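RNA-dependent RNA Polymerase (PDB 6TZ0) catalyses RNA-templated RNA synthesis inside a double-stranded RNA virus, making plus strands in transcription and probably the complementary minus strands in genome replication. Local coordinates at residues E362-T367 / L704-F709; G654-N659 / T673-L678. All blocks are in the same frame, centred on the assembly; numbering follows the deposited sequence.

Interaction 1 (E362-T367 / L704-F709); sequences EQRLVT and LNESGF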
# COMPACT_ATOMS: atom_id res chain seq x y z
N GLU A 362 -11.92 0.82 -21.10
CA GLU A 362 -12.50 2.09 -21.52
C GLU A 362 -11.90 2.68 -22.78
O GLU A 362 -10.69 2.59 -22.99
CB GLU A 362 -12.39 3.11 -20.39
CG GLU A 362 -12.85 2.62 -19.03
CD GLU A 362 -14.36 2.54 -18.92
OE1 GLU A 362 -15.02 3.59 -19.07
OE2 GLU A 362 -14.88 1.43 -18.68
N GLN A 363 -12.77 3.24 -23.63
CA GLN A 363 -12.41 3.96 -24.86
C GLN A 363 -11.85 3.20 -26.07
O GLN A 363 -12.34 3.36 -27.19
CB GLN A 363 -11.57 5.23 -24.58
CG GLN A 363 -11.98 6.02 -23.35
CD GLN A 363 -13.02 7.07 -23.65
OE1 GLN A 363 -13.48 7.19 -24.78
NE2 GLN A 363 -13.40 7.83 -22.64
N ARG A 364 -10.82 2.41 -25.84
CA ARG A 364 -10.11 1.70 -26.91
C ARG A 364 -9.06 0.75 -26.36
O ARG A 364 -8.62 0.86 -25.21
CB ARG A 364 -9.41 2.61 -27.91
CG ARG A 364 -8.48 3.60 -27.33
CD ARG A 364 -8.05 4.48 -28.46
NE ARG A 364 -9.22 4.95 -29.20
CZ ARG A 364 -9.98 5.98 -28.85
NH1 ARG A 364 -9.71 6.67 -27.76
NH2 ARG A 364 -11.02 6.31 -29.60
N LEU A 365 -8.61 -0.13 -27.24
CA LEU A 365 -7.64 -1.15 -26.88
C LEU A 365 -6.22 -0.66 -27.10
O LEU A 365 -5.93 0.02 -28.09
CB LEU A 365 -7.89 -2.41 -27.70
CG LEU A 365 -9.28 -3.01 -27.52
CD1 LEU A 365 -9.45 -4.14 -28.49
CD2 LEU A 365 -9.46 -3.48 -26.10
N VAL A 366 -5.33 -1.02 -26.19
CA VAL A 366 -3.92 -0.65 -26.27
C VAL A 366 -3.17 -1.82 -26.89
O VAL A 366 -3.33 -2.97 -26.47
CB VAL A 366 -3.37 -0.30 -24.87
CG1 VAL A 366 -1.89 -0.03 -24.92
CG2 VAL A 366 -4.11 0.89 -24.32
N THR A 367 -2.37 -1.54 -27.91
CA THR A 367 -1.64 -2.58 -28.62
C THR A 367 -0.24 -2.75 -28.03
O THR A 367 0.08 -2.22 -26.97
CB THR A 367 -1.61 -2.27 -30.11
OG1 THR A 367 -1.04 -0.97 -30.31
CG2 THR A 367 -3.00 -2.31 -30.68
N LEU A 704 -5.03 10.84 -23.05
CA LEU A 704 -5.37 9.93 -21.96
C LEU A 704 -6.48 8.96 -22.35
O LEU A 704 -6.48 7.81 -21.90
CB LEU A 704 -5.77 10.71 -20.71
CG LEU A 704 -4.64 11.46 -20.01
CD1 LEU A 704 -5.21 12.36 -18.95
CD2 LEU A 704 -3.68 10.48 -19.40
N ASN A 705 -7.42 9.41 -23.18
CA ASN A 705 -8.47 8.52 -23.65
C ASN A 705 -7.94 7.46 -24.60
O ASN A 705 -8.42 6.33 -24.60
CB ASN A 705 -9.57 9.33 -24.34
CG ASN A 705 -10.27 10.27 -23.39
OD1 ASN A 705 -10.51 9.93 -22.24
ND2 ASN A 705 -10.60 11.46 -23.87
N GLU A 706 -6.94 7.81 -25.41
CA GLU A 706 -6.26 6.87 -26.30
C GLU A 706 -5.43 5.84 -25.55
O GLU A 706 -5.10 4.80 -26.13
CB GLU A 706 -5.37 7.63 -27.28
CG GLU A 706 -6.08 8.37 -28.38
CD GLU A 706 -6.51 7.47 -29.51
OE1 GLU A 706 -5.78 6.50 -29.80
OE2 GLU A 706 -7.56 7.74 -30.12
N SER A 707 -5.09 6.10 -24.29
CA SER A 707 -4.31 5.18 -23.48
C SER A 707 -5.18 4.22 -22.68
O SER A 707 -4.65 3.42 -21.91
CB SER A 707 -3.40 5.96 -22.54
OG SER A 707 -2.67 5.07 -21.72
N GLY A 708 -6.50 4.28 -22.85
CA GLY A 708 -7.38 3.35 -22.19
C GLY A 708 -7.91 3.79 -20.85
O GLY A 708 -8.19 2.95 -19.99
N PHE A 709 -8.08 5.09 -20.64
CA PHE A 709 -8.62 5.60 -19.39
C PHE A 709 -9.84 6.45 -19.67
O PHE A 709 -9.99 7.00 -20.76
CB PHE A 709 -7.59 6.43 -18.63
CG PHE A 709 -6.34 5.68 -18.30
CD1 PHE A 709 -6.34 4.70 -17.34
CD2 PHE A 709 -5.15 6.00 -18.93
CE1 PHE A 709 -5.18 4.01 -17.03
CE2 PHE A 709 -3.99 5.32 -18.63
CZ PHE A 709 -4.01 4.33 -17.67

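Interaction 2 (G654-N659 / T673-L678); sequences GLVRGN and TTIKIL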
# COMPACT_ATOMS: atom_id res chain seq x y z
N GLY A 654 4.92 10.52 -18.39
CA GLY A 654 5.39 10.20 -19.72
C GLY A 654 4.37 10.56 -20.78
O GLY A 654 4.73 11.16 -21.80
N LEU A 655 3.09 10.24 -20.55
CA LEU A 655 2.05 10.59 -21.52
C LEU A 655 1.91 12.10 -21.68
O LEU A 655 1.82 12.60 -22.80
CB LEU A 655 0.71 9.99 -21.12
CG LEU A 655 0.47 8.49 -21.19
CD1 LEU A 655 -0.92 8.19 -20.65
CD2 LEU A 655 0.61 7.97 -22.59
N VAL A 656 1.96 12.85 -20.57
CA VAL A 656 1.76 14.30 -20.66
C VAL A 656 2.96 14.98 -21.33
O VAL A 656 2.80 15.77 -22.28
CB VAL A 656 1.47 14.89 -19.27
CG1 VAL A 656 1.47 16.40 -19.32
CG2 VAL A 656 0.12 14.42 -18.80
N ARG A 657 4.18 14.69 -20.86
CA ARG A 657 5.34 15.36 -21.42
C ARG A 657 5.64 14.88 -22.84
O ARG A 657 6.12 15.67 -23.67
CB ARG A 657 6.53 15.15 -20.51
CG ARG A 657 6.42 15.84 -19.17
CD ARG A 657 6.54 17.33 -19.33
NE ARG A 657 6.60 18.02 -18.05
CZ ARG A 657 6.66 19.34 -17.92
NH1 ARG A 657 6.65 20.11 -19.00
NH2 ARG A 657 6.71 19.89 -16.72
N GLY A 658 5.33 13.63 -23.16
CA GLY A 658 5.46 13.19 -24.53
C GLY A 658 4.41 13.77 -25.44
O GLY A 658 4.66 13.93 -26.64
N ASN A 659 3.23 14.10 -24.91
CA ASN A 659 2.27 14.83 -25.73
C ASN A 659 2.75 16.24 -26.00
O ASN A 659 2.48 16.78 -27.08
CB ASN A 659 0.91 14.87 -25.04
CG ASN A 659 -0.20 15.25 -25.99
OD1 ASN A 659 -0.00 15.30 -27.20
ND2 ASN A 659 -1.35 15.57 -25.44
N THR A 673 2.89 24.88 -18.11
CA THR A 673 3.91 25.41 -17.21
C THR A 673 4.47 24.34 -16.28
O THR A 673 5.66 24.04 -16.32
CB THR A 673 3.33 26.57 -16.40
OG1 THR A 673 2.25 26.07 -15.61
CG2 THR A 673 2.79 27.63 -17.32
N THR A 674 3.62 23.77 -15.42
CA THR A 674 4.02 22.70 -14.52
C THR A 674 2.94 21.63 -14.50
O THR A 674 1.77 21.89 -14.78
CB THR A 674 4.26 23.17 -13.07
OG1 THR A 674 3.09 23.81 -12.56
CG2 THR A 674 5.45 24.12 -12.96
N ILE A 675 3.35 20.41 -14.17
CA ILE A 675 2.44 19.34 -13.79
C ILE A 675 2.95 18.72 -12.50
O ILE A 675 4.16 18.70 -12.24
CB ILE A 675 2.26 18.25 -14.88
CG1 ILE A 675 3.58 17.60 -15.25
CG2 ILE A 675 1.59 18.81 -16.12
CD1 ILE A 675 3.42 16.34 -16.06
N LYS A 676 2.03 18.26 -11.66
CA LYS A 676 2.36 17.53 -10.45
C LYS A 676 1.52 16.26 -10.39
O LYS A 676 0.30 16.31 -10.57
CB LYS A 676 2.13 18.37 -9.20
CG LYS A 676 3.10 19.52 -9.05
CD LYS A 676 4.49 18.99 -8.80
CE LYS A 676 5.48 20.12 -8.61
NZ LYS A 676 6.86 19.62 -8.41
N ILE A 677 2.18 15.12 -10.18
CA ILE A 677 1.55 13.80 -10.24
C ILE A 677 1.97 12.99 -9.02
O ILE A 677 3.15 13.01 -8.64
CB ILE A 677 1.91 13.07 -11.55
CG1 ILE A 677 1.33 13.80 -12.76
CG2 ILE A 677 1.36 11.66 -11.59
CD1 ILE A 677 1.86 13.33 -14.05
N LEU A 678 1.01 12.31 -8.38
CA LEU A 678 1.33 11.35 -7.33
C LEU A 678 0.59 10.03 -7.53
O LEU A 678 0.37 9.28 -6.58
CB LEU A 678 1.04 11.96 -5.95
CG LEU A 678 1.81 11.40 -4.74
CD1 LEU A 678 3.26 11.63 -4.97
CD2 LEU A 678 1.40 12.04 -3.44

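Interaction 1 (E362-T367 / L704-F709)
Arg364 crosses over Glu706 and reaches the backbone of Asn705. From CB, chi1 (54°) swings CG toward the other segment, where it faces two backbone oxygens that lie to one side of it, Glu706 O at 3.8 Å and Asn705 O at 3.9 Å. Arg364 CD meets the carboxylate, with Glu706 OE1 3.3 Å away. A bend at chi3 (50°) then turns the guanidinium flat against that group: the two planes are only 8° apart, and Glu706 OE2 sits over the guanidinium centre, 3.3 Å from Arg364 CZ. This salt bridge therefore rests on charge, with no N-H aimed at the oxygen. At the edge, Arg364 NH1 makes a weak 3.4 Å hydrogen bond to Asn705 O, while NH2 has Glu706 OE2 nearest. Gly708, with positive phi, forms a Schellman motif following helix 690-705, and the chain leads on toward strand 711-716 of the palm sheet. There Phe709 packs near Val548, a magnesium-binding residue (side chains about 4 Å apart), with no metal in this model. Gly708 CA gives a C-H...O contact to Glu362 O at 3.5 Å. Gln363 packs its CB and CG on Asn705 O and Phe709 O. Farther along the loop, Val366 CG2 lies 3.5 Å from Ser707 O.

Interaction 2 (G654-N659 / T673-L678)
Val656 and Ile675 point their side chains at each other tip to tip, Val656 CG1 lying 3.8 Å from Ile675 CD1. With CG1 between backbone N and carbonyl carbon (chi1 58°), Ile675 directs CD1 at Val656 and leaves CG2 to meet the same methyl, 4.0 Å from Val656 CG1. Arg657 meets this isoleucine differently: the two side chains run side by side with opposed headings, bringing Arg657 NE to 4.1 Å from Ile675 CD1. Helix 644-665 here packs on strand 672-677, an outermost strand of the antiparallel palm sheet that also contains strands 541-548 and 682-687; the short axes run nearly antiparallel at 164° and approach to 10.5 Å. Strands 672-677 and 682-687 form the hairpin that carries the motif C aspartates, Asp680 and Asp681, which bind magnesium in the metal-bound state though none is bound here. The polar end of Arg657 is engaged within its own helix, where NH1 forms a salt bridge with Glu660. Thr673 O lies near the guanidinium plane at its edge, but at 4.3 Å from Arg657 NH2 it makes no hydrogen bond. Thr673 OG1 hydrogen-bonds to Ile685 O of strand 682-687, and Val656 also packs on Glu684 there.

In the fold
Both contacts belong to the central polymerase domain and are partly buried, yet they differ in chemistry. Interaction 1 joins a loop to a helix end through charges and backbone carbonyls, with partly exposed polar side chains alongside buried Val366 and Gly708; Viral structural protein 4 packs on Leu365 and Thr367 of the same loop. Interaction 2 sets a helix against a sheet by mainly apolar contact, with Arg657 alongside and no hydrogen bond between its segments. Helix 644-665 is common to both, since it also touches Leu704, Ser707 and Phe709: Leu655 CD1 is 3.7 Å from Ser707 OG and 3.8 Å from Leu704 CD2. In sequence, interaction 2 is nested inside the loop that interaction 1 closes.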